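Long-range contact in DynE7 (Micromonospora chersina, PDB 2XEM), which is a hot-dog fold thioesterase of dynemicin biosynthesis that binds a conjugated polyene and probably releases such a chain from the enediyne polyketide synthase: residues I95-D100 / G115-A120. Sequence-based numbering, arbitrary orientation.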
loop_
_atom_site.group_PDB
_atom_site.type_symbol
_atom_site.label_atom_id
_atom_site.label_comp_id
_atom_site.label_asym_id
_atom_site.label_seq_id
_atom_site.Cartn_x
_atom_site.Cartn_y
_atom_site.Cartn_z
ATOM N N ILE D 95 -23.400 -8.668 -5.963
ATOM C CA ILE D 95 -23.738 -7.804 -4.834
ATOM C C ILE D 95 -23.209 -6.413 -5.156
ATOM O O ILE D 95 -22.009 -6.247 -5.332
ATOM C CB ILE D 95 -23.094 -8.343 -3.502
ATOM C CG1 ILE D 95 -23.529 -9.799 -3.177
ATOM C CG2 ILE D 95 -23.370 -7.389 -2.340
ATOM C CD1 ILE D 95 -22.572 -10.540 -2.236
ATOM N N ALA D 96 -24.090 -5.414 -5.182
ATOM C CA ALA D 96 -23.704 -4.007 -5.296
ATOM C C ALA D 96 -23.872 -3.358 -3.934
ATOM O O ALA D 96 -24.936 -3.453 -3.327
ATOM C CB ALA D 96 -24.561 -3.302 -6.346
ATOM N N MET D 97 -22.787 -2.761 -3.432
ATOM C CA MET D 97 -22.697 -2.045 -2.155
ATOM C C MET D 97 -22.380 -0.596 -2.421
ATOM O O MET D 97 -21.713 -0.306 -3.411
ATOM C CB MET D 97 -21.547 -2.616 -1.303
ATOM C CG MET D 97 -21.834 -3.987 -0.734
ATOM S SD MET D 97 -20.290 -4.829 -0.316
ATOM C CE MET D 97 -19.729 -5.304 -2.024
ATOM N N SER D 98 -22.858 0.307 -1.551
ATOM C CA SER D 98 -22.502 1.728 -1.563
ATOM C C SER D 98 -21.890 2.153 -0.233
ATOM O O SER D 98 -22.094 1.494 0.787
ATOM C CB SER D 98 -23.702 2.609 -1.923
ATOM O OG SER D 98 -24.778 2.374 -1.029
ATOM N N PHE D 99 -21.090 3.234 -0.267
ATOM C CA PHE D 99 -20.253 3.665 0.863
ATOM C C PHE D 99 -20.320 5.164 1.007
ATOM O O PHE D 99 -20.231 5.869 0.004
ATOM C CB PHE D 99 -18.785 3.235 0.688
ATOM C CG PHE D 99 -18.557 1.763 0.422
ATOM C CD1 PHE D 99 -18.269 0.889 1.465
ATOM C CD2 PHE D 99 -18.606 1.256 -0.877
ATOM C CE1 PHE D 99 -18.061 -0.474 1.218
ATOM C CE2 PHE D 99 -18.409 -0.108 -1.117
ATOM C CZ PHE D 99 -18.132 -0.961 -0.063
ATOM N N ASP D 100 -20.550 5.636 2.246
ATOM C CA ASP D 100 -20.294 7.003 2.650
ATOM C C ASP D 100 -19.025 6.991 3.488
ATOM O O ASP D 100 -18.866 6.114 4.334
ATOM C CB ASP D 100 -21.447 7.558 3.502
ATOM C CG ASP D 100 -22.692 8.010 2.743
ATOM O OD1 ASP D 100 -22.683 7.973 1.487
ATOM O OD2 ASP D 100 -23.652 8.441 3.400
ATOM N N GLY D 115 -18.726 6.125 -2.333
ATOM C CA GLY D 115 -18.251 5.088 -3.230
ATOM C C GLY D 115 -19.262 4.012 -3.501
ATOM O O GLY D 115 -20.331 3.963 -2.875
ATOM N N ARG D 116 -18.915 3.132 -4.447
ATOM C CA ARG D 116 -19.749 1.994 -4.813
ATOM C C ARG D 116 -18.835 0.895 -5.275
ATOM O O ARG D 116 -17.773 1.176 -5.835
ATOM C CB ARG D 116 -20.696 2.323 -6.000
ATOM C CG ARG D 116 -21.784 3.319 -5.741
ATOM C CD ARG D 116 -22.726 3.437 -6.960
ATOM N NE ARG D 116 -22.030 3.632 -8.253
ATOM C CZ ARG D 116 -21.680 4.807 -8.766
ATOM N NH1 ARG D 116 -21.907 5.931 -8.093
ATOM N NH2 ARG D 116 -21.115 4.873 -9.960
ATOM N N GLN D 117 -19.297 -0.347 -5.150
ATOM C CA GLN D 117 -18.554 -1.502 -5.640
ATOM C C GLN D 117 -19.542 -2.607 -5.962
ATOM O O GLN D 117 -20.523 -2.777 -5.225
ATOM C CB GLN D 117 -17.629 -1.970 -4.512
ATOM C CG GLN D 117 -16.666 -3.028 -4.863
ATOM C CD GLN D 117 -15.955 -3.373 -3.602
ATOM O OE1 GLN D 117 -16.419 -4.194 -2.813
ATOM N NE2 GLN D 117 -14.897 -2.649 -3.326
ATOM N N THR D 118 -19.268 -3.371 -7.036
ATOM C CA THR D 118 -19.999 -4.609 -7.308
ATOM C C THR D 118 -19.048 -5.755 -7.154
ATOM O O THR D 118 -17.954 -5.717 -7.700
ATOM C CB THR D 118 -20.641 -4.615 -8.714
ATOM O OG1 THR D 118 -21.319 -3.390 -8.917
ATOM C CG2 THR D 118 -21.615 -5.789 -8.917
ATOM N N VAL D 119 -19.466 -6.781 -6.424
ATOM C CA VAL D 119 -18.690 -8.011 -6.264
ATOM C C VAL D 119 -19.456 -9.231 -6.763
ATOM O O VAL D 119 -20.688 -9.247 -6.725
ATOM C CB VAL D 119 -18.153 -8.237 -4.819
ATOM C CG1 VAL D 119 -17.351 -7.058 -4.304
ATOM C CG2 VAL D 119 -19.272 -8.665 -3.838
ATOM N N ALA D 120 -18.742 -10.240 -7.233
ATOM C CA ALA D 120 -19.344 -11.515 -7.611
ATOM C C ALA D 120 -18.800 -12.610 -6.684
ATOM O O ALA D 120 -17.609 -12.617 -6.371
ATOM C CB ALA D 120 -19.007 -11.841 -9.065
#
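Strands 94-105 and 110-124 form a beta hairpin in the curved antiparallel sheet of the hot-dog fold, and here Ile95, Met97 and Phe99 pair with Val119, Gln117 and Gly115. Each is a hydrogen-bonded pair, so six backbone bonds join the segments. Met97 N to Gln117 O (2.9 Å) is nearly straight, and the donor lies almost on the C=O axis. At the Phe99 end of the ladder, Phe99 N reaches Gly115 O at 2.8 Å from above the carbonyl plane, about 42° out of it. Ala96 with Thr118 and Ser98 with Arg116 are the non-hydrogen-bonded pairs between.

Ile95, Met97, Phe99, Gln117 and Val119 share the face turned to helix 32-48, which the sheet wraps in this fold; Phe99, Gln117 and Val119 reach the helix. Phe99 touches Gln37 and Cys40 there. With CG anti to the carbonyl carbon (chi1 -53°), its ring turns an edge to the Gly115 backbone, whose C lies in the ring plane; CD2 is 3.8 Å from Gly115 O. Farther along the ring, CE2 meets Gln117 CB at 3.9 Å. Were Phe99 an alanine, the loss of the ring would probably open a gap beside Gly115 and leave Gln117 CB without this neighbour. Gln117 stands extended from the sheet beside Met97, and its OE1 accepts a hydrogen bond from Arg41 of the helix. Phe30 of a second subunit also packs on Gln117.

On the other face, Ser98 OG and Thr118 OG1 bond outward to Asp88 and Asp66 of the flanking strands 80-91 and 60-71. Back on the helix side, Met97 bends at chi3 (-76°), which brings its CE to 3.6 Å from Gln117 OE1 and 3.7 Å from Val119 CG1.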